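Local coordinates for B-type flagellar hook-associated protein 2 (Pseudomonas aeruginosa, PDB 5FHY) that caps the tip of the growing flagellar filament, helping flagellin monomers polymerise there and keeping exported subunits from leaking away, at residues Ala60-Gly65 with Gly141-Ser146; Leu51-Asp56 with Gly114-Leu119. One frame throughout, in Å; residues are numbered along the deposited sequence.

Contact 1 of 2, residues Ala60-Gly65 with Gly141-Ser146; sequences AKFNSG and GNTSLS
Lys61 and Phe62 run beside Asn142 and Thr143 in a short loop-to-loop pairing centred on a single bridge between Phe62 and Thr143. Hydrogen bonds to backbone oxygens carry the pairing. Asn63 N donates to Thr143 O at 3.1 Å. In the other direction Lys61 O takes two amides, Asn142 N at 2.9 Å and Thr143 N at 3.2 Å, and the hydroxyl Thr143 OG1 adds a weak third bond. Gly141 CA also comes up against this oxygen in a CA-H...O contact of 3.4 Å.

Two asparagines extend the pairing from opposite segments. Asn142 has CG between its backbone N and carbonyl carbon (chi1 49°), which brings OD1 back to Lys61 N for a nearly straight bond of 2.7 Å, while ND2 is held by the carbonyl of Asn59. Asn63 reaches across the other way, and its OD1 receives a weak bond from Gly141 N. Within the 141-146 segment, Ser144 OG accepts from Ser146 N in an ST turn.

Apolar contact is concentrated on Leu145. One branch, Leu145 CD1, lies 3.8 Å from Phe62 CB, and the other, Leu145 CD2, packs 3.6 Å from Gly65 CA.

Polar atoms border the Phe62 ring as well. Ser144 O approaches its edge, near the ring plane, whereas Thr143 OG1 sits obliquely to the ring, 3.4 Å from Phe62 CD1.

The Phe62 ring continues onto Leu88 and Met91 of helix 88-98, Leu145 rests on Val134 of strand 130-136, and Gly65 opens strand 65-71. The two loops are thereby joined beside the helix and both strands.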
ATOM      1  N   ALA B  60      52.702 -47.114   1.753  1.00100.40           N
ATOM      2  CA  ALA B  60      53.698 -46.877   2.788  1.00 99.40           C
ATOM      3  C   ALA B  60      53.200 -47.283   4.168  1.00102.90           C
ATOM      4  O   ALA B  60      52.098 -46.927   4.582  1.00101.56           O
ATOM      5  CB  ALA B  60      54.120 -45.410   2.789  1.00 84.09           C
ATOM      6  N   LYS B  61      54.034 -48.034   4.876  1.00104.92           N
ATOM      7  CA  LYS B  61      53.735 -48.461   6.234  1.00101.72           C
ATOM      8  C   LYS B  61      54.945 -48.176   7.107  1.00 93.68           C
ATOM      9  O   LYS B  61      56.075 -48.482   6.732  1.00 93.60           O
ATOM     10  CB  LYS B  61      53.358 -49.945   6.290  1.00105.69           C
ATOM     11  CG  LYS B  61      52.259 -50.355   5.324  1.00104.69           C
ATOM     12  CD  LYS B  61      51.357 -51.408   5.947  1.00114.55           C
ATOM     13  CE  LYS B  61      50.650 -50.850   7.176  1.00114.95           C
ATOM     14  NZ  LYS B  61      49.792 -51.853   7.871  1.00119.10           N
ATOM     15  N   PHE B  62      54.711 -47.593   8.274  1.00 92.45           N
ATOM     16  CA  PHE B  62      55.805 -47.140   9.124  1.00 93.79           C
ATOM     17  C   PHE B  62      56.423 -48.243   9.982  1.00102.96           C
ATOM     18  O   PHE B  62      55.743 -49.173  10.412  1.00104.97           O
ATOM     19  CB  PHE B  62      55.321 -46.003  10.025  1.00 86.18           C
ATOM     20  CG  PHE B  62      55.004 -44.733   9.285  1.00 93.57           C
ATOM     21  CD1 PHE B  62      56.013 -44.004   8.680  1.00 91.68           C
ATOM     22  CD2 PHE B  62      53.705 -44.263   9.197  1.00100.76           C
ATOM     23  CE1 PHE B  62      55.735 -42.835   8.002  1.00 91.46           C
ATOM     24  CE2 PHE B  62      53.422 -43.091   8.518  1.00 98.27           C
ATOM     25  CZ  PHE B  62      54.440 -42.378   7.920  1.00 93.56           C
ATOM     26  N   ASN B  63      57.729 -48.131  10.202  1.00104.90           N
ATOM     27  CA  ASN B  63      58.442 -48.969  11.161  1.00105.30           C
ATOM     28  C   ASN B  63      57.832 -48.866  12.555  1.00107.81           C
ATOM     29  O   ASN B  63      57.120 -47.906  12.856  1.00107.64           O
ATOM     30  CB  ASN B  63      59.919 -48.577  11.216  1.00100.60           C
ATOM     31  CG  ASN B  63      60.675 -48.973   9.971  1.00106.46           C
ATOM     32  OD1 ASN B  63      60.213 -49.797   9.185  1.00113.76           O
ATOM     33  ND2 ASN B  63      61.846 -48.379   9.780  1.00110.22           N
ATOM     34  N   SER B  64      58.132 -49.839  13.409  1.00106.94           N
ATOM     35  CA  SER B  64      57.635 -49.822  14.780  1.00103.68           C
ATOM     36  C   SER B  64      58.394 -48.771  15.587  1.00105.41           C
ATOM     37  O   SER B  64      59.522 -48.419  15.246  1.00111.75           O
ATOM     38  CB  SER B  64      57.779 -51.208  15.420  1.00107.78           C
ATOM     39  OG  SER B  64      57.398 -51.200  16.786  1.00108.06           O
ATOM     40  N   GLY B  65      57.768 -48.253  16.641  1.00102.84           N
ATOM     41  CA  GLY B  65      58.421 -47.286  17.506  1.00 96.32           C
ATOM     42  C   GLY B  65      57.466 -46.460  18.347  1.00 92.81           C
ATOM     43  O   GLY B  65      56.361 -46.905  18.656  1.00 87.75           O
ATOM     44  N   GLY B 141      57.963 -51.932   8.866  1.00110.48           N
ATOM     45  CA  GLY B 141      57.372 -51.483   7.619  1.00107.07           C
ATOM     46  C   GLY B 141      58.406 -51.124   6.569  1.00107.74           C
ATOM     47  O   GLY B 141      59.560 -51.538   6.654  1.00107.95           O
ATOM     48  N   ASN B 142      57.989 -50.343   5.579  1.00115.30           N
ATOM     49  CA  ASN B 142      58.846 -49.993   4.450  1.00124.23           C
ATOM     50  C   ASN B 142      59.430 -48.582   4.515  1.00121.25           C
ATOM     51  O   ASN B 142      60.338 -48.246   3.754  1.00122.74           O
ATOM     52  CB  ASN B 142      58.075 -50.169   3.142  1.00133.12           C
ATOM     53  CG  ASN B 142      56.713 -49.509   3.176  1.00139.55           C
ATOM     54  OD1 ASN B 142      56.475 -48.579   3.946  1.00141.01           O
ATOM     55  ND2 ASN B 142      55.801 -50.002   2.347  1.00142.18           N
ATOM     56  N   THR B 143      58.915 -47.755   5.418  1.00114.91           N
ATOM     57  CA  THR B 143      59.448 -46.407   5.578  1.00107.26           C
ATOM     58  C   THR B 143      59.907 -46.153   7.005  1.00 96.77           C
ATOM     59  O   THR B 143      59.345 -46.690   7.957  1.00 93.73           O
ATOM     60  CB  THR B 143      58.406 -45.334   5.211  1.00109.01           C
ATOM     61  OG1 THR B 143      57.198 -45.566   5.947  1.00109.92           O
ATOM     62  CG2 THR B 143      58.101 -45.358   3.722  1.00113.39           C
ATOM     63  N   SER B 144      60.943 -45.333   7.142  1.00 96.53           N
ATOM     64  CA  SER B 144      61.507 -45.019   8.444  1.00100.34           C
ATOM     65  C   SER B 144      60.496 -44.245   9.283  1.00 96.05           C
ATOM     66  O   SER B 144      59.745 -43.430   8.756  1.00 84.95           O
ATOM     67  CB  SER B 144      62.801 -44.222   8.283  1.00101.28           C
ATOM     68  OG  SER B 144      63.304 -43.805   9.537  1.00101.17           O
ATOM     69  N   LEU B 145      60.475 -44.499  10.587  1.00101.63           N
ATOM     70  CA  LEU B 145      59.608 -43.745  11.482  1.00100.88           C
ATOM     71  C   LEU B 145      60.318 -42.461  11.887  1.00105.43           C
ATOM     72  O   LEU B 145      59.686 -41.484  12.288  1.00109.79           O
ATOM     73  CB  LEU B 145      59.233 -44.571  12.717  1.00 97.43           C
ATOM     74  CG  LEU B 145      58.162 -43.996  13.652  1.00 94.60           C
ATOM     75  CD1 LEU B 145      56.770 -44.195  13.066  1.00 97.87           C
ATOM     76  CD2 LEU B 145      58.258 -44.622  15.035  1.00 97.82           C
ATOM     77  N   SER B 146      61.641 -42.477  11.773  1.00103.55           N
ATOM     78  CA  SER B 146      62.476 -41.360  12.206  1.00 96.85           C
ATOM     79  C   SER B 146      62.287 -40.084  11.378  1.00 93.66           C
ATOM     80  O   SER B 146      62.601 -38.988  11.848  1.00 97.18           O
ATOM     81  CB  SER B 146      63.947 -41.775  12.183  1.00 92.70           C
ATOM     82  OG  SER B 146      64.345 -42.145  10.875  1.00 93.51           O
TER

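Contact 2 of 2, residues Leu51-Asp56 with Gly114-Leu119; sequences LQAIAD and GSRLVL
The antiparallel pairing of strands 48-50 and 114-121, inner neighbours in a four-stranded sheet, runs on irregularly into 51-56; the 114-119 part lies within the flagellin hook IN motif. Leu51 N donates to Leu117 O at 3.0 Å. Farther along, Ile54 and Ser115 form a hydrogen-bonded pair: Ile54 N reaches Ser115 O at 2.7 Å, and the return bond from Ser115 N to Ile54 O is weak. Between these points a water bridges the backbones, donating to Gln52 O and accepting from Leu117 N at 2.8 Å.

On the apolar side, Leu51 extends CD1 to within 3.8 Å of both Leu117 CB and Leu119 CD1; Leu117 and Leu119 also touch helix 88-98. Arg116 points toward the 51-56 segment, and Arg116 CD passes 3.2 Å from Leu51 O. A bend at chi3 (74°) turns the guanidinium so that Ala53 CB lies over one face, offset toward its rim, 3.5 Å from Arg116 NH2.

Leu180 of a neighbouring subunit also packs on Arg116. NH2 of this arginine forms a salt bridge with Asp111 and a hydrogen bond to Gly161 O, and NH1 makes a weak bond to Ala163 O. Ala163 and Ser159 belong to a sodium site, and a sodium ion lies about 4 Å from the Arg116 side chain, so Asp111 may offset positive charge gathered there.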
ATOM      1  N   LEU B  51      55.405 -32.160   8.399  1.00 68.03           N
ATOM      2  CA  LEU B  51      56.475 -33.149   8.501  1.00 70.91           C
ATOM      3  C   LEU B  51      56.939 -33.559   7.110  1.00 67.13           C
ATOM      4  O   LEU B  51      56.428 -33.053   6.115  1.00 67.31           O
ATOM      5  CB  LEU B  51      56.022 -34.367   9.312  1.00 59.54           C
ATOM      6  CG  LEU B  51      55.420 -34.058  10.686  1.00 62.27           C
ATOM      7  CD1 LEU B  51      54.950 -35.328  11.369  1.00 60.00           C
ATOM      8  CD2 LEU B  51      56.417 -33.297  11.564  1.00 63.28           C
ATOM      9  N   GLN B  52      57.918 -34.458   7.044  1.00 65.59           N
ATOM     10  CA  GLN B  52      58.447 -34.908   5.760  1.00 72.63           C
ATOM     11  C   GLN B  52      57.360 -35.547   4.908  1.00 76.08           C
ATOM     12  O   GLN B  52      56.444 -36.181   5.434  1.00 75.59           O
ATOM     13  CB  GLN B  52      59.589 -35.911   5.959  1.00 84.43           C
ATOM     14  CG  GLN B  52      60.935 -35.284   6.263  1.00 99.84           C
ATOM     15  CD  GLN B  52      62.057 -36.303   6.351  1.00107.56           C
ATOM     16  OE1 GLN B  52      62.171 -37.193   5.506  1.00105.74           O
ATOM     17  NE2 GLN B  52      62.895 -36.178   7.379  1.00104.97           N
ATOM     18  N   ALA B  53      57.463 -35.371   3.594  1.00 77.51           N
ATOM     19  CA  ALA B  53      56.515 -35.981   2.672  1.00 75.07           C
ATOM     20  C   ALA B  53      56.905 -37.434   2.481  1.00 85.84           C
ATOM     21  O   ALA B  53      58.085 -37.756   2.358  1.00 91.27           O
ATOM     22  CB  ALA B  53      56.484 -35.246   1.345  1.00 66.52           C
ATOM     23  N   ILE B  54      55.914 -38.312   2.465  1.00 82.35           N
ATOM     24  CA  ILE B  54      56.176 -39.731   2.306  1.00 78.66           C
ATOM     25  C   ILE B  54      55.911 -40.157   0.869  1.00 73.21           C
ATOM     26  O   ILE B  54      54.792 -40.034   0.371  1.00 75.13           O
ATOM     27  CB  ILE B  54      55.320 -40.562   3.280  1.00 81.03           C
ATOM     28  CG1 ILE B  54      55.457 -40.009   4.701  1.00 75.59           C
ATOM     29  CG2 ILE B  54      55.727 -42.018   3.233  1.00 74.09           C
ATOM     30  CD1 ILE B  54      56.874 -40.009   5.210  1.00 69.06           C
ATOM     31  N   ALA B  55      56.953 -40.645   0.201  1.00 75.09           N
ATOM     32  CA  ALA B  55      56.829 -41.110  -1.176  1.00 81.58           C
ATOM     33  C   ALA B  55      56.002 -42.385  -1.232  1.00 91.26           C
ATOM     34  O   ALA B  55      56.150 -43.269  -0.387  1.00 84.59           O
ATOM     35  CB  ALA B  55      58.203 -41.335  -1.788  1.00 79.50           C
ATOM     36  N   ASP B  56      55.136 -42.462  -2.239  1.00105.53           N
ATOM     37  CA  ASP B  56      54.197 -43.573  -2.405  1.00117.07           C
ATOM     38  C   ASP B  56      53.427 -43.828  -1.110  1.00122.98           C
ATOM     39  O   ASP B  56      53.582 -44.881  -0.490  1.00127.31           O
ATOM     40  CB  ASP B  56      54.930 -44.842  -2.858  1.00121.08           C
ATOM     41  CG  ASP B  56      53.979 -45.941  -3.306  1.00126.86           C
ATOM     42  OD1 ASP B  56      52.831 -45.619  -3.674  1.00127.69           O
ATOM     43  OD2 ASP B  56      54.383 -47.125  -3.296  1.00129.53           O
ATOM     44  N   GLY B 114      54.452 -36.186  -2.310  1.00 81.32           N
ATOM     45  CA  GLY B 114      53.759 -37.293  -1.681  1.00 79.21           C
ATOM     46  C   GLY B 114      52.700 -36.797  -0.718  1.00 75.30           C
ATOM     47  O   GLY B 114      52.081 -35.755  -0.937  1.00 69.97           O
ATOM     48  N   SER B 115      52.483 -37.559   0.348  1.00 75.55           N
ATOM     49  CA  SER B 115      51.574 -37.156   1.412  1.00 71.90           C
ATOM     50  C   SER B 115      52.378 -36.958   2.694  1.00 76.95           C
ATOM     51  O   SER B 115      53.390 -37.620   2.903  1.00 91.10           O
ATOM     52  CB  SER B 115      50.468 -38.193   1.618  1.00 69.92           C
ATOM     53  OG  SER B 115      49.660 -38.330   0.463  1.00 77.14           O
ATOM     54  N   ARG B 116      51.937 -36.043   3.546  1.00 68.75           N
ATOM     55  CA  ARG B 116      52.667 -35.737   4.771  1.00 68.78           C
ATOM     56  C   ARG B 116      51.708 -35.370   5.889  1.00 70.77           C
ATOM     57  O   ARG B 116      50.563 -34.990   5.640  1.00 78.10           O
ATOM     58  CB  ARG B 116      53.653 -34.590   4.538  1.00 68.54           C
ATOM     59  CG  ARG B 116      53.009 -33.207   4.489  1.00 63.14           C
ATOM     60  CD  ARG B 116      54.050 -32.137   4.204  1.00 60.93           C
ATOM     61  NE  ARG B 116      54.468 -32.187   2.808  1.00 62.78           N
ATOM     62  CZ  ARG B 116      55.636 -31.749   2.355  1.00 64.33           C
ATOM     63  NH1 ARG B 116      56.523 -31.224   3.190  1.00 68.27           N
ATOM     64  NH2 ARG B 116      55.916 -31.845   1.063  1.00 79.40           N
ATOM     65  N   LEU B 117      52.178 -35.471   7.125  1.00 63.52           N
ATOM     66  CA  LEU B 117      51.347 -35.101   8.261  1.00 68.64           C
ATOM     67  C   LEU B 117      51.474 -33.609   8.526  1.00 65.46           C
ATOM     68  O   LEU B 117      52.575 -33.065   8.529  1.00 67.42           O
ATOM     69  CB  LEU B 117      51.736 -35.901   9.505  1.00 76.47           C
ATOM     70  CG  LEU B 117      51.340 -37.377   9.517  1.00 72.25           C
ATOM     71  CD1 LEU B 117      52.161 -38.151  10.539  1.00 72.66           C
ATOM     72  CD2 LEU B 117      49.850 -37.535   9.778  1.00 76.87           C
ATOM     73  N   VAL B 118      50.339 -32.950   8.736  1.00 63.82           N
ATOM     74  CA  VAL B 118      50.325 -31.523   9.031  1.00 65.14           C
ATOM     75  C   VAL B 118      49.672 -31.331  10.393  1.00 71.17           C
ATOM     76  O   VAL B 118      48.511 -31.692  10.595  1.00 76.81           O
ATOM     77  CB  VAL B 118      49.574 -30.715   7.945  1.00 68.30           C
ATOM     78  CG1 VAL B 118      49.426 -29.253   8.364  1.00 65.81           C
ATOM     79  CG2 VAL B 118      50.299 -30.818   6.608  1.00 60.57           C
ATOM     80  N   LEU B 119      50.429 -30.778  11.333  1.00 68.31           N
ATOM     81  CA  LEU B 119      49.968 -30.674  12.709  1.00 71.37           C
ATOM     82  C   LEU B 119      49.774 -29.219  13.125  1.00 69.99           C
ATOM     83  O   LEU B 119      50.577 -28.352  12.784  1.00 72.87           O
ATOM     84  CB  LEU B 119      50.951 -31.380  13.649  1.00 76.85           C
ATOM     85  CG  LEU B 119      51.038 -32.912  13.591  1.00 74.83           C
ATOM     86  CD1 LEU B 119      51.818 -33.403  12.370  1.00 65.61           C
ATOM     87  CD2 LEU B 119      51.666 -33.443  14.867  1.00 80.98           C
TER
HETATM   88  O   HOH W   1      54.563 -36.907   7.203  1.00 57.95           O

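How the contacts relate
From the N terminus, the chain leaves strand 48-50 through 51-56 and turns through 60-65 into strand 65-71. After helix 88-98 and strand 104-111, the 114-119 strand returns to the first segment, closing contact 2; past strand 130-136, the 141-146 loop comes back to 60-65 and closes contact 1. The two closures cross rather than nest. Both hold the connection between strands 48-50 and 65-71, contact 2 against a sheet strand and contact 1 against a later loop. Their centres are 13 Å apart, and Ile54 joins them: its CG2 packs 3.8 Å from Ala60 CB and also reaches Thr143, while CG1 meets the Phe62 ring.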